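Local structure of beta-Ala-His dipeptidase (Homo sapiens, 3DLJ) at residues S41-V45 / P46-Q50; T130-G134 / K135-R139; I315-L319 / W320-S324; I462-W465 / N466-G470. The protein hydrolyses the peptide bond of Xaa-His dipeptides, above all carnosine and anserine, as a secreted zinc metallopeptidase of the M20 family with two zinc ions per subunit. All coordinates share one frame; numbering follows the deposited sequence.

How the interactions relate
The four contacts follow one another along the chain, each closing before the next opens. Interactions 2 and 4 are neighbours, with centres about 11 Å apart. They share the small antiparallel sheet of strands 130-132, 135-137 and 461-463, where Leu136 N lies 2.7 Å from Ile462 O. The hairpin and the last helix, 464-482, are thus joined although they lie far apart in sequence. Interaction 1, at the start of helix 46-65, is about 25 Å from interaction 2 between centres. Interaction 3 closes a helix on the opposite side of the chain's centre from interaction 1, about 35 Å away between centres. The Ser41 side chain of interaction 1 is about 9 Å from a zinc ion, and the Ile462 side chain of interaction 4 about 12 Å.

Interaction 1: residues S41-V45 / P46-Q50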
loop_
_atom_site.group_PDB
_atom_site.type_symbol
_atom_site.label_atom_id
_atom_site.label_comp_id
_atom_site.label_asym_id
_atom_site.label_seq_id
_atom_site.Cartn_x
_atom_site.Cartn_y
_atom_site.Cartn_z
ATOM N N SER A 41 -11.002 2.278 8.054
ATOM C CA SER A 41 -10.225 2.462 9.293
ATOM C C SER A 41 -9.753 3.896 9.541
ATOM O O SER A 41 -9.245 4.199 10.618
ATOM C CB SER A 41 -8.997 1.562 9.291
ATOM O OG SER A 41 -8.135 1.906 8.211
ATOM N N VAL A 42 -9.896 4.758 8.537
ATOM C CA VAL A 42 -9.260 6.074 8.548
ATOM C C VAL A 42 -10.203 7.113 9.190
ATOM O O VAL A 42 -9.739 8.022 9.872
ATOM C CB VAL A 42 -8.769 6.484 7.104
ATOM C CG1 VAL A 42 -8.364 7.962 7.018
ATOM C CG2 VAL A 42 -7.615 5.602 6.649
ATOM N N GLN A 43 -11.513 6.958 8.972
ATOM C CA GLN A 43 -12.524 7.802 9.593
ATOM C C GLN A 43 -12.783 7.378 11.046
ATOM O O GLN A 43 -13.140 6.218 11.311
ATOM C CB GLN A 43 -13.828 7.863 8.763
ATOM C CG GLN A 43 -13.641 8.480 7.345
ATOM C CD GLN A 43 -14.964 8.728 6.598
ATOM O OE1 GLN A 43 -15.735 9.642 6.938
ATOM N NE2 GLN A 43 -15.231 7.911 5.576
ATOM N N PRO A 44 -12.595 8.326 11.993
ATOM C CA PRO A 44 -12.875 8.105 13.413
ATOM C C PRO A 44 -14.375 8.220 13.687
ATOM O O PRO A 44 -14.805 9.091 14.459
ATOM C CB PRO A 44 -12.117 9.245 14.099
ATOM C CG PRO A 44 -12.107 10.373 13.062
ATOM C CD PRO A 44 -12.122 9.704 11.713
ATOM N N VAL A 45 -15.156 7.367 13.025
ATOM C CA VAL A 45 -16.621 7.451 13.015
ATOM C C VAL A 45 -17.134 6.081 13.455
ATOM O O VAL A 45 -16.825 5.087 12.813
ATOM C CB VAL A 45 -17.158 7.773 11.586
ATOM C CG1 VAL A 45 -18.676 7.787 11.556
ATOM C CG2 VAL A 45 -16.589 9.100 11.063
ATOM N N PRO A 46 -17.901 6.018 14.567
ATOM C CA PRO A 46 -18.291 4.686 15.083
ATOM C C PRO A 46 -18.953 3.769 14.048
ATOM O O PRO A 46 -18.668 2.569 14.034
ATOM C CB PRO A 46 -19.250 5.023 16.232
ATOM C CG PRO A 46 -18.841 6.381 16.666
ATOM C CD PRO A 46 -18.447 7.101 15.413
ATOM N N ARG A 47 -19.816 4.323 13.197
ATOM C CA ARG A 47 -20.445 3.581 12.093
ATOM C C ARG A 47 -19.453 2.746 11.279
ATOM O O ARG A 47 -19.721 1.591 10.970
ATOM C CB ARG A 47 -21.074 4.556 11.120
ATOM C CG ARG A 47 -22.510 4.841 11.344
ATOM C CD ARG A 47 -22.786 6.229 10.785
ATOM N NE ARG A 47 -22.109 6.419 9.502
ATOM C CZ ARG A 47 -22.000 7.594 8.892
ATOM N NH1 ARG A 47 -22.501 8.689 9.464
ATOM N NH2 ARG A 47 -21.388 7.680 7.722
ATOM N N PHE A 48 -18.326 3.358 10.922
ATOM C CA PHE A 48 -17.301 2.709 10.119
ATOM C C PHE A 48 -16.436 1.733 10.912
ATOM O O PHE A 48 -16.150 0.633 10.435
ATOM C CB PHE A 48 -16.435 3.749 9.394
ATOM C CG PHE A 48 -17.160 4.463 8.293
ATOM C CD1 PHE A 48 -17.544 3.779 7.131
ATOM C CD2 PHE A 48 -17.470 5.823 8.409
ATOM C CE1 PHE A 48 -18.231 4.435 6.111
ATOM C CE2 PHE A 48 -18.146 6.498 7.387
ATOM C CZ PHE A 48 -18.533 5.810 6.245
ATOM N N ARG A 49 -16.012 2.128 12.114
ATOM C CA ARG A 49 -15.221 1.224 12.951
ATOM C C ARG A 49 -15.986 -0.063 13.307
ATOM O O ARG A 49 -15.381 -1.125 13.441
ATOM C CB ARG A 49 -14.743 1.952 14.216
ATOM C CG ARG A 49 -13.700 1.218 15.030
ATOM C CD ARG A 49 -12.496 0.884 14.183
ATOM N NE ARG A 49 -11.854 2.084 13.648
ATOM C CZ ARG A 49 -10.821 2.692 14.217
ATOM N NH1 ARG A 49 -10.299 2.227 15.343
ATOM N NH2 ARG A 49 -10.307 3.757 13.657
ATOM N N GLN A 50 -17.308 0.023 13.468
ATOM C CA GLN A 50 -18.147 -1.184 13.697
ATOM C C GLN A 50 -18.095 -2.141 12.468
ATOM O O GLN A 50 -17.990 -3.361 12.616
ATOM C CB GLN A 50 -19.593 -0.777 14.006
ATOM C CG GLN A 50 -20.392 -1.801 14.813
HETATM O O HOH W 1 -13.108 3.653 11.414
#
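Val45 O, at the N-cap position of helix 46-65, starts the helical bonding. Arg49 N gives it a nearly straight bond of 3.1 Å, with an angle of 170° at the hydrogen. Phe48 N adds a weak bond to the same oxygen. Before this, Pro44 is the centre of an inverse gamma turn, in which Val45 N bonds weakly to Gln43 O.

The other polar links run through Arg49. Its CG is anti to the backbone N (chi1 -169°), and the chain bends at chi2 and chi3, which brings the guanidinium back over the loop. NH2 makes a weak bond of 3.2 Å to Ser41 O. A water lies in the guanidinium plane, 3.0 Å from Arg49 NE, and donates to Gln43 O. NH1 is held by Gln78 and Pro87.

The packing contacts involve mainly Phe48. Val45 CB meets the ring edge near its plane, 3.7 Å from Phe48 CD2. The Gln43 amide slants across the ring, its plane 35° from that of the ring, with NE2 3.7 Å from Phe48 CE2. That NE2 bonds to Asp40. Apart from this, Val45 CG1 lies over one face of the Arg47 guanidinium.

Ser41 OG bonds to Asp112, probably an active-site residue. The loop joins helices 24-35 and 46-65, while Pro44 and Arg49 pack on Leu86 of strand 85-87.

Interaction 2: residues T130-G134 / K135-R139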
loop_
_atom_site.group_PDB
_atom_site.type_symbol
_atom_site.label_atom_id
_atom_site.label_comp_id
_atom_site.label_asym_id
_atom_site.label_seq_id
_atom_site.Cartn_x
_atom_site.Cartn_y
_atom_site.Cartn_z
ATOM N N THR A 130 -18.765 -3.601 -9.132
ATOM C CA THR A 130 -19.413 -3.498 -10.441
ATOM C C THR A 130 -18.405 -3.964 -11.501
ATOM O O THR A 130 -17.289 -3.442 -11.577
ATOM C CB THR A 130 -19.869 -2.009 -10.702
ATOM O OG1 THR A 130 -20.652 -1.526 -9.593
ATOM C CG2 THR A 130 -20.681 -1.871 -11.992
ATOM N N GLU A 131 -18.763 -4.967 -12.295
ATOM C CA GLU A 131 -17.863 -5.432 -13.348
ATOM C C GLU A 131 -18.133 -4.667 -14.617
ATOM O O GLU A 131 -19.270 -4.590 -15.058
ATOM C CB GLU A 131 -18.020 -6.938 -13.610
ATOM C CG GLU A 131 -16.946 -7.478 -14.563
ATOM C CD GLU A 131 -16.794 -8.998 -14.523
ATOM O OE1 GLU A 131 -17.649 -9.691 -13.925
ATOM O OE2 GLU A 131 -15.807 -9.504 -15.082
ATOM N N VAL A 132 -17.085 -4.108 -15.207
ATOM C CA VAL A 132 -17.194 -3.390 -16.475
ATOM C C VAL A 132 -16.005 -3.827 -17.317
ATOM O O VAL A 132 -14.872 -3.645 -16.887
ATOM C CB VAL A 132 -17.174 -1.828 -16.289
ATOM C CG1 VAL A 132 -17.263 -1.126 -17.621
ATOM C CG2 VAL A 132 -18.334 -1.336 -15.366
ATOM N N ASP A 133 -16.269 -4.408 -18.492
ATOM C CA ASP A 133 -15.232 -4.935 -19.384
ATOM C C ASP A 133 -14.114 -5.705 -18.640
ATOM O O ASP A 133 -12.931 -5.338 -18.701
ATOM C CB ASP A 133 -14.639 -3.804 -20.249
ATOM C CG ASP A 133 -15.715 -2.957 -20.952
ATOM O OD1 ASP A 133 -16.634 -3.543 -21.580
ATOM O OD2 ASP A 133 -15.627 -1.695 -20.875
ATOM N N GLY A 134 -14.501 -6.763 -17.934
ATOM C CA GLY A 134 -13.560 -7.571 -17.163
ATOM C C GLY A 134 -12.857 -6.889 -15.987
ATOM O O GLY A 134 -11.918 -7.460 -15.434
ATOM N N LYS A 135 -13.288 -5.685 -15.604
ATOM C CA LYS A 135 -12.696 -4.965 -14.464
ATOM C C LYS A 135 -13.693 -4.865 -13.300
ATOM O O LYS A 135 -14.840 -4.458 -13.492
ATOM C CB LYS A 135 -12.258 -3.560 -14.877
ATOM C CG LYS A 135 -11.256 -3.521 -16.019
ATOM C CD LYS A 135 -11.121 -2.137 -16.582
ATOM C CE LYS A 135 -12.095 -1.902 -17.697
ATOM N NZ LYS A 135 -12.555 -0.484 -17.652
ATOM N N LEU A 136 -13.257 -5.233 -12.106
ATOM C CA LEU A 136 -14.161 -5.263 -10.936
ATOM C C LEU A 136 -13.933 -4.024 -10.097
ATOM O O LEU A 136 -12.940 -3.941 -9.377
ATOM C CB LEU A 136 -13.922 -6.533 -10.094
ATOM C CG LEU A 136 -13.886 -7.872 -10.854
ATOM C CD1 LEU A 136 -13.321 -9.049 -10.012
ATOM C CD2 LEU A 136 -15.290 -8.179 -11.379
ATOM N N TYR A 137 -14.863 -3.077 -10.177
ATOM C CA TYR A 137 -14.702 -1.748 -9.575
ATOM C C TYR A 137 -15.283 -1.679 -8.174
ATOM O O TYR A 137 -16.419 -2.095 -7.955
ATOM C CB TYR A 137 -15.388 -0.692 -10.442
ATOM C CG TYR A 137 -14.603 -0.324 -11.669
ATOM C CD1 TYR A 137 -14.882 -0.893 -12.903
ATOM C CD2 TYR A 137 -13.584 0.618 -11.594
ATOM C CE1 TYR A 137 -14.149 -0.538 -14.035
ATOM C CE2 TYR A 137 -12.850 0.967 -12.708
ATOM C CZ TYR A 137 -13.139 0.405 -13.915
ATOM O OH TYR A 137 -12.374 0.777 -15.002
ATOM N N GLY A 138 -14.511 -1.136 -7.232
ATOM C CA GLY A 138 -14.961 -1.038 -5.866
ATOM C C GLY A 138 -13.809 -0.730 -4.950
ATOM O O GLY A 138 -12.658 -1.084 -5.245
ATOM N N ARG A 139 -14.103 -0.071 -3.838
ATOM C CA ARG A 139 -13.068 0.225 -2.851
ATOM C C ARG A 139 -12.586 -1.059 -2.144
ATOM O O ARG A 139 -13.385 -1.817 -1.589
ATOM C CB ARG A 139 -13.566 1.280 -1.841
ATOM C CG ARG A 139 -12.685 1.420 -0.614
ATOM C CD ARG A 139 -11.242 1.923 -0.983
ATOM N NE ARG A 139 -11.220 3.380 -1.146
ATOM C CZ ARG A 139 -10.841 4.042 -2.241
ATOM N NH1 ARG A 139 -10.895 5.365 -2.228
ATOM N NH2 ARG A 139 -10.388 3.410 -3.341
HETATM O O HOH W 2 -14.679 0.344 -19.623
#
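This contact is a beta hairpin with a two-residue type I' turn, running from Val132 to Lys135. Its strands, 130-132 and 135-137, form part of a small antiparallel sheet at the protein surface, completed by strand 461-463. Thr130 with Tyr137 and Val132 with Lys135 are hydrogen-bonded pairs. Glu131 with Leu136 is the non-hydrogen-bonded pair between them. In the outer pair, Tyr137 N gives a nearly straight bond of 2.8 Å to Thr130 O. Next to the turn, Val132 N reaches Lys135 O at 2.8 Å. Both turn residues, Asp133 and Gly134, have positive phi, as this turn requires.

The side chains divide between the two sheet faces. On one, Glu131 and Leu136 lie side by side, and Leu136 CD2 packs 3.6 Å from Glu131 CD. The carboxylate beyond forms a salt bridge with Arg464. On the other face are Thr130, Val132, Lys135 and Tyr137. Val132 CB lies 4.0 Å from Tyr137 CE1. The Lys135 chain bends at chi3 (-90°) and chi4 and folds beside the turn. This brings NZ into the plane of the Tyr137 ring, where it donates a hydrogen bond of 2.9 Å to Tyr137 OH. A water bridges the opposite charges, 3.0 Å from Lys135 NZ and 2.6 Å from Asp133 OD2.

Interaction 3: residues I315-L319 / W320-S324; sequences ILMHL and WRYPS
The C-terminal end of helix 312-320 is the site of this contact, where the chain turns into the loop before strand 324-331. Met317 O takes main-chain bonds from Arg321 N at 2.8 Å and Tyr322 N at 2.9 Å. A weak third comes from Trp320 N, which also bonds weakly to Leu316 O.

Leu316 packs on Trp320 within the last turn. Trp320 CG is anti to the carbonyl carbon (chi1 -61°), which sets the indole alongside Leu316. Leu316 CD2 makes a CH-pi contact over the six-membered ring, 4.2 Å from its centroid. Leu316 O lies over one face of the indole, 3.2 Å from Trp320 CG. An alanine in place of Trp320 removes the indole and would probably leave Leu316 and Tyr288 without their packing partner.

Met317 and His318 pack on the residues after the helix. Met317 CB touches Tyr322 CE1 and the Arg321 chain, whose guanidinium is held by Glu284 and Val278. Met317 SD makes an oblique Met-aromatic contact with the Tyr322 ring. His318 and Tyr322 stack face to face, with centroids 4.3 Å apart and planes at 26°. Phe309 also stacks on His318, and His318 ND1 donates a hydrogen bond to Glu314 O. Tyr322 CD1 stands over the centre of the imidazole, 3.6 Å from His318 CE1.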
loop_
_atom_site.group_PDB
_atom_site.type_symbol
_atom_site.label_atom_id
_atom_site.label_comp_id
_atom_site.label_asym_id
_atom_site.label_seq_id
_atom_site.Cartn_x
_atom_site.Cartn_y
_atom_site.Cartn_z
ATOM N N ILE A 315 12.249 6.888 -16.290
ATOM C CA ILE A 315 10.937 6.718 -15.644
ATOM C C ILE A 315 11.015 5.780 -14.448
ATOM O O ILE A 315 10.555 6.118 -13.353
ATOM C CB ILE A 315 9.857 6.164 -16.638
ATOM C CG1 ILE A 315 9.558 7.166 -17.764
ATOM C CG2 ILE A 315 8.591 5.680 -15.877
ATOM C CD1 ILE A 315 8.956 8.434 -17.272
ATOM N N LEU A 316 11.589 4.601 -14.671
ATOM C CA LEU A 316 11.649 3.552 -13.649
ATOM C C LEU A 316 12.563 3.914 -12.488
ATOM O O LEU A 316 12.195 3.704 -11.322
ATOM C CB LEU A 316 12.067 2.215 -14.269
ATOM C CG LEU A 316 11.027 1.532 -15.165
ATOM C CD1 LEU A 316 11.582 0.220 -15.662
ATOM C CD2 LEU A 316 9.738 1.311 -14.415
ATOM N N MET A 317 13.731 4.478 -12.809
ATOM C CA MET A 317 14.664 4.964 -11.799
ATOM C C MET A 317 14.083 6.076 -10.926
ATOM O O MET A 317 14.324 6.108 -9.704
ATOM C CB MET A 317 15.961 5.448 -12.434
ATOM C CG MET A 317 16.833 4.347 -13.013
ATOM S SD MET A 317 18.414 5.041 -13.510
ATOM C CE MET A 317 18.991 3.758 -14.650
ATOM N N HIS A 318 13.322 6.982 -11.533
ATOM C CA HIS A 318 12.713 8.057 -10.751
ATOM C C HIS A 318 11.599 7.597 -9.803
ATOM O O HIS A 318 11.352 8.215 -8.769
ATOM C CB HIS A 318 12.346 9.263 -11.628
ATOM C CG HIS A 318 13.526 10.139 -11.889
ATOM N ND1 HIS A 318 14.424 9.896 -12.907
ATOM C CD2 HIS A 318 14.014 11.200 -11.204
ATOM C CE1 HIS A 318 15.398 10.786 -12.857
ATOM N NE2 HIS A 318 15.175 11.587 -11.829
ATOM N N LEU A 319 10.991 6.474 -10.165
ATOM C CA LEU A 319 10.041 5.737 -9.345
ATOM C C LEU A 319 10.696 4.889 -8.247
ATOM O O LEU A 319 10.157 4.769 -7.131
ATOM C CB LEU A 319 9.237 4.795 -10.256
ATOM C CG LEU A 319 8.162 5.355 -11.182
ATOM C CD1 LEU A 319 7.343 4.215 -11.799
ATOM C CD2 LEU A 319 7.246 6.338 -10.393
ATOM N N TRP A 320 11.846 4.299 -8.553
ATOM C CA TRP A 320 12.394 3.262 -7.686
ATOM C C TRP A 320 13.616 3.642 -6.861
ATOM O O TRP A 320 13.795 3.138 -5.757
ATOM C CB TRP A 320 12.726 2.007 -8.493
ATOM C CG TRP A 320 11.561 1.353 -9.188
ATOM C CD1 TRP A 320 10.214 1.598 -8.994
ATOM C CD2 TRP A 320 11.641 0.315 -10.164
ATOM N NE1 TRP A 320 9.468 0.794 -9.807
ATOM C CE2 TRP A 320 10.316 -0.005 -10.541
ATOM C CE3 TRP A 320 12.716 -0.385 -10.766
ATOM C CZ2 TRP A 320 10.028 -0.992 -11.489
ATOM C CZ3 TRP A 320 12.434 -1.356 -11.711
ATOM C CH2 TRP A 320 11.095 -1.651 -12.065
ATOM N N ARG A 321 14.461 4.501 -7.410
ATOM C CA ARG A 321 15.802 4.700 -6.843
ATOM C C ARG A 321 16.253 6.165 -6.737
ATOM O O ARG A 321 17.367 6.458 -6.292
ATOM C CB ARG A 321 16.836 3.809 -7.568
ATOM C CG ARG A 321 17.103 4.141 -9.042
ATOM C CD ARG A 321 18.189 5.231 -9.186
ATOM N NE ARG A 321 19.502 4.784 -8.706
ATOM C CZ ARG A 321 20.433 5.579 -8.167
ATOM N NH1 ARG A 321 20.211 6.878 -7.999
ATOM N NH2 ARG A 321 21.595 5.078 -7.776
ATOM N N TYR A 322 15.371 7.077 -7.143
ATOM C CA TYR A 322 15.544 8.495 -6.848
ATOM C C TYR A 322 14.449 8.961 -5.875
ATOM O O TYR A 322 13.334 8.453 -5.905
ATOM C CB TYR A 322 15.523 9.334 -8.123
ATOM C CG TYR A 322 16.740 9.191 -9.019
ATOM C CD1 TYR A 322 16.626 8.610 -10.279
ATOM C CD2 TYR A 322 17.992 9.670 -8.635
ATOM C CE1 TYR A 322 17.704 8.496 -11.129
ATOM C CE2 TYR A 322 19.076 9.559 -9.478
ATOM C CZ TYR A 322 18.928 8.961 -10.728
ATOM O OH TYR A 322 20.000 8.837 -11.601
ATOM N N PRO A 323 14.772 9.930 -4.988
ATOM C CA PRO A 323 13.736 10.452 -4.105
ATOM C C PRO A 323 12.717 11.285 -4.901
ATOM O O PRO A 323 13.003 11.726 -6.009
ATOM C CB PRO A 323 14.533 11.334 -3.131
ATOM C CG PRO A 323 15.708 11.747 -3.883
ATOM C CD PRO A 323 16.067 10.595 -4.766
ATOM N N SER A 324 11.526 11.474 -4.356
ATOM C CA SER A 324 10.519 12.249 -5.039
ATOM C C SER A 324 9.747 13.045 -3.994
ATOM O O SER A 324 9.645 12.615 -2.828
ATOM C CB SER A 324 9.586 11.329 -5.839
ATOM O OG SER A 324 8.718 10.606 -4.982
HETATM O O HOH W 3 12.476 10.771 -8.297
#

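Interaction 4: residues I462-W465 / N466-G470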
loop_
_atom_site.group_PDB
_atom_site.type_symbol
_atom_site.label_atom_id
_atom_site.label_comp_id
_atom_site.label_asym_id
_atom_site.label_seq_id
_atom_site.Cartn_x
_atom_site.Cartn_y
_atom_site.Cartn_z
ATOM N N ILE A 462 -9.984 -4.246 -9.415
ATOM C CA ILE A 462 -9.058 -5.286 -9.770
ATOM C C ILE A 462 -9.625 -5.933 -11.030
ATOM O O ILE A 462 -10.857 -6.071 -11.150
ATOM C CB ILE A 462 -8.810 -6.316 -8.621
ATOM C CG1 ILE A 462 -7.572 -7.181 -8.947
ATOM C CG2 ILE A 462 -10.089 -7.163 -8.308
ATOM C CD1 ILE A 462 -7.143 -8.100 -7.851
ATOM N N ASN A 463 -8.758 -6.286 -11.987
ATOM C CA ASN A 463 -9.209 -7.076 -13.139
ATOM C C ASN A 463 -9.628 -8.493 -12.737
ATOM O O ASN A 463 -8.942 -9.139 -11.947
ATOM C CB ASN A 463 -8.133 -7.150 -14.240
ATOM C CG ASN A 463 -7.700 -5.781 -14.727
ATOM O OD1 ASN A 463 -8.422 -4.801 -14.574
ATOM N ND2 ASN A 463 -6.521 -5.707 -15.322
ATOM N N ARG A 464 -10.748 -8.975 -13.283
ATOM C CA ARG A 464 -11.174 -10.367 -13.051
ATOM C C ARG A 464 -10.043 -11.356 -13.379
ATOM O O ARG A 464 -9.811 -12.317 -12.641
ATOM C CB ARG A 464 -12.431 -10.710 -13.869
ATOM C CG ARG A 464 -12.852 -12.168 -13.743
ATOM C CD ARG A 464 -13.932 -12.585 -14.752
ATOM N NE ARG A 464 -15.263 -12.221 -14.283
ATOM C CZ ARG A 464 -16.080 -13.010 -13.587
ATOM N NH1 ARG A 464 -17.260 -12.544 -13.226
ATOM N NH2 ARG A 464 -15.730 -14.249 -13.248
ATOM N N TRP A 465 -9.331 -11.103 -14.477
ATOM C CA TRP A 465 -8.248 -11.981 -14.900
ATOM C C TRP A 465 -7.132 -12.051 -13.862
ATOM O O TRP A 465 -6.652 -13.149 -13.539
ATOM C CB TRP A 465 -7.713 -11.522 -16.240
ATOM C CG TRP A 465 -6.675 -12.398 -16.861
ATOM C CD1 TRP A 465 -6.883 -13.541 -17.607
ATOM C CD2 TRP A 465 -5.259 -12.169 -16.865
ATOM N NE1 TRP A 465 -5.676 -14.041 -18.042
ATOM C CE2 TRP A 465 -4.666 -13.222 -17.604
ATOM C CE3 TRP A 465 -4.432 -11.187 -16.292
ATOM C CZ2 TRP A 465 -3.276 -13.320 -17.793
ATOM C CZ3 TRP A 465 -3.048 -11.282 -16.486
ATOM C CH2 TRP A 465 -2.487 -12.337 -17.235
ATOM N N ASN A 466 -6.738 -10.892 -13.331
ATOM C CA ASN A 466 -5.740 -10.816 -12.260
ATOM C C ASN A 466 -6.167 -11.512 -10.978
ATOM O O ASN A 466 -5.354 -12.180 -10.333
ATOM C CB ASN A 466 -5.414 -9.377 -11.938
ATOM C CG ASN A 466 -4.663 -8.698 -13.040
ATOM O OD1 ASN A 466 -5.124 -8.631 -14.172
ATOM N ND2 ASN A 466 -3.504 -8.152 -12.708
ATOM N N TYR A 467 -7.435 -11.344 -10.615
ATOM C CA TYR A 467 -8.003 -11.942 -9.414
ATOM C C TYR A 467 -8.097 -13.471 -9.509
ATOM O O TYR A 467 -7.778 -14.173 -8.561
ATOM C CB TYR A 467 -9.387 -11.323 -9.167
ATOM C CG TYR A 467 -10.187 -11.867 -8.004
ATOM C CD1 TYR A 467 -9.670 -11.852 -6.693
ATOM C CD2 TYR A 467 -11.490 -12.347 -8.198
ATOM C CE1 TYR A 467 -10.419 -12.326 -5.608
ATOM C CE2 TYR A 467 -12.247 -12.809 -7.127
ATOM C CZ TYR A 467 -11.704 -12.793 -5.817
ATOM O OH TYR A 467 -12.451 -13.268 -4.728
ATOM N N ILE A 468 -8.530 -13.967 -10.666
ATOM C CA ILE A 468 -8.717 -15.397 -10.909
ATOM C C ILE A 468 -7.424 -16.124 -11.245
ATOM O O ILE A 468 -7.127 -17.164 -10.652
ATOM C CB ILE A 468 -9.790 -15.637 -11.989
ATOM C CG1 ILE A 468 -11.138 -15.073 -11.516
ATOM C CG2 ILE A 468 -9.917 -17.131 -12.316
ATOM C CD1 ILE A 468 -11.639 -15.631 -10.164
ATOM N N GLU A 469 -6.644 -15.574 -12.176
ATOM C CA GLU A 469 -5.326 -16.113 -12.495
ATOM C C GLU A 469 -4.361 -16.018 -11.323
ATOM O O GLU A 469 -3.473 -16.867 -11.187
ATOM C CB GLU A 469 -4.740 -15.426 -13.729
ATOM C CG GLU A 469 -5.512 -15.747 -15.036
ATOM C CD GLU A 469 -5.625 -17.262 -15.354
ATOM O OE1 GLU A 469 -6.757 -17.790 -15.501
ATOM O OE2 GLU A 469 -4.590 -17.933 -15.460
ATOM N N GLY A 470 -4.548 -15.000 -10.471
ATOM C CA GLY A 470 -3.758 -14.824 -9.263
ATOM C C GLY A 470 -4.057 -15.854 -8.199
ATOM O O GLY A 470 -3.184 -16.209 -7.432
#
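Trp465 and Glu469, one helical turn apart, pack ring face to methylene. The indole leaves the backbone with CG anti to N (chi1 -175°) and turns one face to Glu469. Glu469 CG is beside its own backbone N (chi1 -67°), which places it over the five-membered ring, 3.6 Å from the centroid. This is a CH-pi contact by the methylene. The bend at chi2 then carries the carboxylate on to a salt bridge with Lys472.

Asn466 meets the same indole differently. Its OD1 lies in the ring plane at the edge, 3.4 Å from Trp465 CE3. The same oxygen takes a weak bond of 3.4 Å from Asn463 ND2. These two side chains run alongside each other, with amide planes 81° apart. Asn466 ND2 bonds to Leu448 O, and Asn463 OD1 to Lys461. A leucine in place of Asn466 would probably leave Leu448 O without its amide donor and Asn463 ND2 without this acceptor.

Arg464 and Ile468 also lie side by side, with Arg464 CG 4.0 Å from Ile468 CG1. Besides Glu131, the Arg464 guanidinium has a second salt-bridge partner in Asp25. Ile462 CD1 meets Tyr467 CB, the two side chains crossing at about a right angle.

Asn463 is at the N-cap position, but its side chain makes no capping bond. Its carbonyl oxygen, Asn463 O, accepts Tyr467 N at 3.0 Å. Here strand 461-463, paired with strand 135-137, passes directly into helix 464-482. Ile462 and Tyr467 pack on helices 24-35 and 141-160, and Trp465 meets Phe416 of helix 403-416.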